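Local coordinates for protein GTP cyclohydrolase 1 type 2 homolog (Thermus thermophilus, PDB 2YYB) that is of unknown function but belongs to the GTP cyclohydrolase I type 2/NIF3 family and probably binds two divalent metal cations, at residues F50-H64 and T85-H97. Numbering follows the deposited sequence.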
loop_
_atom_site.group_PDB
_atom_site.type_symbol
_atom_site.label_atom_id
_atom_site.label_comp_id
_atom_site.label_asym_id
_atom_site.label_seq_id
_atom_site.Cartn_x
_atom_site.Cartn_y
_atom_site.Cartn_z
ATOM N N PHE A 50 36.364 -5.236 8.286
ATOM C CA PHE A 50 36.753 -6.225 7.295
ATOM C C PHE A 50 38.267 -6.370 7.137
ATOM O O PHE A 50 38.757 -7.488 6.966
ATOM C CB PHE A 50 36.116 -5.892 5.950
ATOM C CG PHE A 50 34.623 -6.074 5.926
ATOM C CD1 PHE A 50 33.959 -6.620 7.023
ATOM C CD2 PHE A 50 33.889 -5.722 4.801
ATOM C CE1 PHE A 50 32.596 -6.817 7.000
ATOM C CE2 PHE A 50 32.522 -5.915 4.763
ATOM C CZ PHE A 50 31.864 -6.466 5.867
ATOM N N ARG A 51 38.995 -5.250 7.183
ATOM C CA ARG A 51 40.453 -5.265 7.084
ATOM C C ARG A 51 41.029 -6.008 8.299
ATOM O O ARG A 51 41.992 -6.769 8.166
ATOM C CB ARG A 51 41.024 -3.838 7.043
ATOM C CG ARG A 51 40.923 -3.140 5.692
ATOM C CD ARG A 51 41.925 -3.712 4.694
ATOM N NE ARG A 51 41.429 -3.690 3.318
ATOM C CZ ARG A 51 42.045 -4.280 2.294
ATOM N NH1 ARG A 51 43.189 -4.932 2.493
ATOM N NH2 ARG A 51 41.513 -4.245 1.075
ATOM N N LYS A 52 40.438 -5.776 9.474
ATOM C CA LYS A 52 40.877 -6.447 10.694
ATOM C C LYS A 52 40.617 -7.944 10.591
ATOM O O LYS A 52 41.433 -8.746 11.038
ATOM C CB LYS A 52 40.147 -5.919 11.936
ATOM C CG LYS A 52 40.506 -4.517 12.375
ATOM C CD LYS A 52 40.213 -4.390 13.865
ATOM C CE LYS A 52 40.315 -2.962 14.377
ATOM N NZ LYS A 52 39.162 -2.141 13.892
ATOM N N ALA A 53 39.477 -8.324 10.019
ATOM C CA ALA A 53 39.166 -9.744 9.868
ATOM C C ALA A 53 40.208 -10.365 8.944
ATOM O O ALA A 53 40.620 -11.508 9.129
ATOM C CB ALA A 53 37.777 -9.931 9.293
ATOM N N LEU A 54 40.629 -9.593 7.951
ATOM C CA LEU A 54 41.631 -10.034 7.004
ATOM C C LEU A 54 42.974 -10.237 7.716
ATOM O O LEU A 54 43.691 -11.211 7.444
ATOM C CB LEU A 54 41.800 -8.993 5.891
ATOM C CG LEU A 54 42.726 -9.394 4.741
ATOM C CD1 LEU A 54 42.087 -10.525 3.997
ATOM C CD2 LEU A 54 42.968 -8.245 3.795
ATOM N N GLU A 55 43.303 -9.325 8.628
ATOM C CA GLU A 55 44.562 -9.375 9.364
ATOM C C GLU A 55 44.613 -10.528 10.358
ATOM O O GLU A 55 45.661 -11.133 10.570
ATOM C CB GLU A 55 44.793 -8.053 10.104
ATOM C CG GLU A 55 46.128 -7.968 10.851
ATOM C CD GLU A 55 47.325 -7.613 9.946
ATOM O OE1 GLU A 55 47.502 -8.259 8.874
ATOM O OE2 GLU A 55 48.097 -6.687 10.322
ATOM N N GLU A 56 43.469 -10.822 10.960
ATOM C CA GLU A 56 43.327 -11.889 11.943
ATOM C C GLU A 56 42.987 -13.219 11.273
ATOM O O GLU A 56 42.623 -14.187 11.945
ATOM C CB GLU A 56 42.204 -11.529 12.931
ATOM C CG GLU A 56 42.471 -10.303 13.798
ATOM C CD GLU A 56 43.591 -10.542 14.798
ATOM O OE1 GLU A 56 44.449 -9.633 14.964
ATOM O OE2 GLU A 56 43.613 -11.643 15.420
ATOM N N GLU A 57 43.081 -13.261 9.949
ATOM C CA GLU A 57 42.758 -14.468 9.193
ATOM C C GLU A 57 41.397 -15.082 9.565
ATOM O O GLU A 57 41.278 -16.296 9.773
ATOM C CB GLU A 57 43.879 -15.512 9.344
ATOM C CG GLU A 57 45.234 -15.029 8.804
ATOM C CD GLU A 57 46.352 -16.052 8.943
ATOM O OE1 GLU A 57 46.386 -17.025 8.149
ATOM O OE2 GLU A 57 47.196 -15.885 9.851
ATOM N N VAL A 58 40.365 -14.245 9.644
ATOM C CA VAL A 58 39.035 -14.741 9.963
ATOM C C VAL A 58 38.451 -15.368 8.704
ATOM O O VAL A 58 38.634 -14.832 7.611
ATOM C CB VAL A 58 38.102 -13.598 10.434
ATOM C CG1 VAL A 58 36.684 -14.119 10.618
ATOM C CG2 VAL A 58 38.597 -13.038 11.731
ATOM N N ASP A 59 37.756 -16.495 8.847
ATOM C CA ASP A 59 37.137 -17.157 7.684
ATOM C C ASP A 59 35.630 -16.944 7.665
ATOM O O ASP A 59 34.999 -16.928 6.613
ATOM C CB ASP A 59 37.373 -18.681 7.706
ATOM C CG ASP A 59 38.822 -19.044 7.585
ATOM O OD1 ASP A 59 39.497 -18.464 6.705
ATOM O OD2 ASP A 59 39.288 -19.906 8.357
ATOM N N PHE A 60 35.060 -16.802 8.851
ATOM C CA PHE A 60 33.629 -16.658 8.999
ATOM C C PHE A 60 33.350 -15.502 9.944
ATOM O O PHE A 60 33.445 -15.654 11.164
ATOM C CB PHE A 60 33.071 -17.955 9.576
ATOM C CG PHE A 60 31.607 -18.130 9.374
ATOM C CD1 PHE A 60 31.124 -18.786 8.247
ATOM C CD2 PHE A 60 30.702 -17.647 10.317
ATOM C CE1 PHE A 60 29.738 -18.958 8.065
ATOM C CE2 PHE A 60 29.332 -17.816 10.138
ATOM C CZ PHE A 60 28.846 -18.470 9.014
ATOM N N LEU A 61 33.025 -14.351 9.363
ATOM C CA LEU A 61 32.727 -13.122 10.108
ATOM C C LEU A 61 31.234 -13.001 10.400
ATOM O O LEU A 61 30.393 -13.051 9.485
ATOM C CB LEU A 61 33.185 -11.900 9.306
ATOM C CG LEU A 61 32.983 -10.550 9.964
ATOM C CD1 LEU A 61 33.514 -10.602 11.388
ATOM C CD2 LEU A 61 33.684 -9.476 9.175
ATOM N N ILE A 62 30.916 -12.868 11.683
ATOM C CA ILE A 62 29.540 -12.727 12.132
ATOM C C ILE A 62 29.315 -11.291 12.609
ATOM O O ILE A 62 30.060 -10.792 13.457
ATOM C CB ILE A 62 29.266 -13.679 13.302
ATOM C CG1 ILE A 62 29.476 -15.127 12.836
ATOM C CG2 ILE A 62 27.858 -13.410 13.879
ATOM C CD1 ILE A 62 29.322 -16.170 13.913
ATOM N N VAL A 63 28.304 -10.621 12.067
ATOM C CA VAL A 63 28.016 -9.249 12.488
ATOM C C VAL A 63 26.529 -9.074 12.802
ATOM O O VAL A 63 25.679 -9.790 12.254
ATOM C CB VAL A 63 28.434 -8.225 11.401
ATOM C CG1 VAL A 63 29.940 -8.326 11.148
ATOM C CG2 VAL A 63 27.627 -8.463 10.115
ATOM N N HIS A 64 26.222 -8.128 13.692
ATOM C CA HIS A 64 24.830 -7.857 14.075
ATOM C C HIS A 64 24.204 -6.952 13.013
ATOM O O HIS A 64 23.032 -7.115 12.658
ATOM C CB HIS A 64 24.773 -7.186 15.456
ATOM C CG HIS A 64 23.377 -6.902 15.945
ATOM N ND1 HIS A 64 22.434 -7.890 16.136
ATOM C CD2 HIS A 64 22.762 -5.737 16.264
ATOM C CE1 HIS A 64 21.300 -7.348 16.543
ATOM N NE2 HIS A 64 21.470 -6.041 16.626
ATOM N N THR A 85 37.686 -6.653 -0.166
ATOM C CA THR A 85 38.310 -7.099 1.069
ATOM C C THR A 85 37.778 -8.469 1.481
ATOM O O THR A 85 38.546 -9.386 1.758
ATOM C CB THR A 85 38.035 -6.098 2.179
ATOM O OG1 THR A 85 38.496 -4.819 1.760
ATOM C CG2 THR A 85 38.740 -6.471 3.449
ATOM N N LEU A 86 36.467 -8.635 1.533
ATOM C CA LEU A 86 35.978 -9.955 1.895
ATOM C C LEU A 86 36.515 -10.964 0.871
ATOM O O LEU A 86 37.069 -11.989 1.251
ATOM C CB LEU A 86 34.445 -10.004 1.937
ATOM C CG LEU A 86 33.726 -9.085 2.931
ATOM C CD1 LEU A 86 32.237 -9.335 2.819
ATOM C CD2 LEU A 86 34.187 -9.333 4.358
ATOM N N PHE A 87 36.367 -10.669 -0.420
ATOM C CA PHE A 87 36.846 -11.582 -1.473
ATOM C C PHE A 87 38.316 -11.918 -1.271
ATOM O O PHE A 87 38.688 -13.080 -1.130
ATOM C CB PHE A 87 36.672 -10.961 -2.870
ATOM C CG PHE A 87 35.251 -10.925 -3.363
ATOM C CD1 PHE A 87 34.200 -11.368 -2.570
ATOM C CD2 PHE A 87 34.959 -10.395 -4.618
ATOM C CE1 PHE A 87 32.893 -11.274 -3.021
ATOM C CE2 PHE A 87 33.648 -10.299 -5.073
ATOM C CZ PHE A 87 32.616 -10.736 -4.273
ATOM N N GLN A 88 39.150 -10.883 -1.244
ATOM C CA GLN A 88 40.579 -11.054 -1.057
ATOM C C GLN A 88 40.901 -12.045 0.061
ATOM O O GLN A 88 41.860 -12.802 -0.055
ATOM C CB GLN A 88 41.219 -9.710 -0.742
ATOM C CG GLN A 88 42.719 -9.702 -0.790
ATOM C CD GLN A 88 43.300 -8.326 -0.468
ATOM O OE1 GLN A 88 42.930 -7.308 -1.072
ATOM N NE2 GLN A 88 44.223 -8.291 0.488
ATOM N N GLY A 89 40.106 -12.061 1.130
ATOM C CA GLY A 89 40.390 -12.961 2.231
ATOM C C GLY A 89 39.542 -14.210 2.343
ATOM O O GLY A 89 39.614 -14.928 3.344
ATOM N N GLY A 90 38.744 -14.485 1.323
ATOM C CA GLY A 90 37.892 -15.664 1.370
ATOM C C GLY A 90 37.017 -15.649 2.603
ATOM O O GLY A 90 36.648 -16.690 3.130
ATOM N N ILE A 91 36.668 -14.449 3.053
ATOM C CA ILE A 91 35.857 -14.259 4.250
ATOM C C ILE A 91 34.354 -14.420 4.012
ATOM O O ILE A 91 33.800 -13.823 3.092
ATOM C CB ILE A 91 36.123 -12.855 4.840
ATOM C CG1 ILE A 91 37.602 -12.729 5.192
ATOM C CG2 ILE A 91 35.202 -12.599 6.054
ATOM C CD1 ILE A 91 38.070 -11.327 5.527
ATOM N N ASN A 92 33.709 -15.242 4.834
ATOM C CA ASN A 92 32.268 -15.444 4.735
ATOM C C ASN A 92 31.654 -14.379 5.641
ATOM O O ASN A 92 32.159 -14.148 6.742
ATOM C CB ASN A 92 31.859 -16.818 5.270
ATOM C CG ASN A 92 32.304 -17.958 4.386
ATOM O OD1 ASN A 92 31.790 -18.169 3.282
ATOM N ND2 ASN A 92 33.261 -18.719 4.879
ATOM N N LEU A 93 30.587 -13.723 5.179
ATOM C CA LEU A 93 29.907 -12.695 5.970
ATOM C C LEU A 93 28.536 -13.213 6.322
ATOM O O LEU A 93 27.720 -13.458 5.421
ATOM C CB LEU A 93 29.732 -11.387 5.193
ATOM C CG LEU A 93 29.200 -10.261 6.090
ATOM C CD1 LEU A 93 30.214 -9.968 7.190
ATOM C CD2 LEU A 93 28.927 -9.012 5.285
ATOM N N TYR A 94 28.302 -13.392 7.624
ATOM C CA TYR A 94 27.026 -13.882 8.147
ATOM C C TYR A 94 26.419 -12.776 9.035
ATOM O O TYR A 94 27.027 -12.341 10.033
ATOM C CB TYR A 94 27.241 -15.157 8.973
ATOM C CG TYR A 94 25.956 -15.810 9.423
ATOM C CD1 TYR A 94 25.323 -16.750 8.626
ATOM C CD2 TYR A 94 25.354 -15.460 10.626
ATOM C CE1 TYR A 94 24.106 -17.339 9.014
ATOM C CE2 TYR A 94 24.149 -16.033 11.030
ATOM C CZ TYR A 94 23.527 -16.979 10.221
ATOM O OH TYR A 94 22.359 -17.598 10.625
ATOM N N ALA A 95 25.226 -12.319 8.681
ATOM C CA ALA A 95 24.592 -11.254 9.445
ATOM C C ALA A 95 23.378 -11.759 10.236
ATOM O O ALA A 95 22.577 -12.553 9.728
ATOM C CB ALA A 95 24.190 -10.092 8.490
ATOM N N ALA A 96 23.264 -11.301 11.481
ATOM C CA ALA A 96 22.155 -11.681 12.367
ATOM C C ALA A 96 21.660 -10.430 13.096
ATOM O O ALA A 96 22.297 -9.959 14.039
ATOM C CB ALA A 96 22.616 -12.738 13.378
ATOM N N HIS A 97 20.515 -9.905 12.651
ATOM C CA HIS A 97 19.939 -8.689 13.222
ATOM C C HIS A 97 18.961 -8.919 14.387
ATOM O O HIS A 97 19.379 -9.145 15.531
ATOM C CB HIS A 97 19.231 -7.900 12.125
ATOM C CG HIS A 97 18.862 -6.508 12.527
ATOM N ND1 HIS A 97 17.982 -5.737 11.802
ATOM C CD2 HIS A 97 19.289 -5.732 13.552
ATOM C CE1 HIS A 97 17.884 -4.543 12.359
ATOM N NE2 HIS A 97 18.669 -4.513 13.424
#
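Phe50 lays one ring face against Leu86, whose CD2 sits 3.6 Å from the ring centroid and almost on its normal, a CH-pi contact between helices 47-55 and 77-88. The two helices pack on the same side of a sheet in which strands 60-63 and 92-95 run parallel, joined through helix 77-88 as a beta-alpha-beta crossover. With CG beside its backbone N (chi1 -69°), the Phe50 ring also reaches the strands, CZ lying 3.9 Å from Leu93 CD2. Lacking that ring, an alanine here is likely to leave a gap between helix 47-55 and Leu86 and Leu93.

The strand pair shows how a parallel ladder alternates its partners: Leu61 gives its N-H to Asn92 O and accepts from Tyr94 N, and Val63 does likewise with Tyr94 O and Ala96 N. On the opposite face Phe60 and Tyr94 lie side by side, their rings 28° from parallel but slid apart, packed against helix 3-13. At the ladder's start two donors of Asn92 grip Asp59 O from opposite faces of its carbonyl plane, N at 2.8 Å and ND2 at 3.0 Å; Asn92 OD1 accepts from Gly32 N. At the far end His64, a predicted metal ligand close to Asp101 and Glu214, makes a weak bond from ND1 to Ala96 O, and the His97 ring turns its edge, offset, toward the His64 face, with His97 CD2 3.8 Å from His64 NE2.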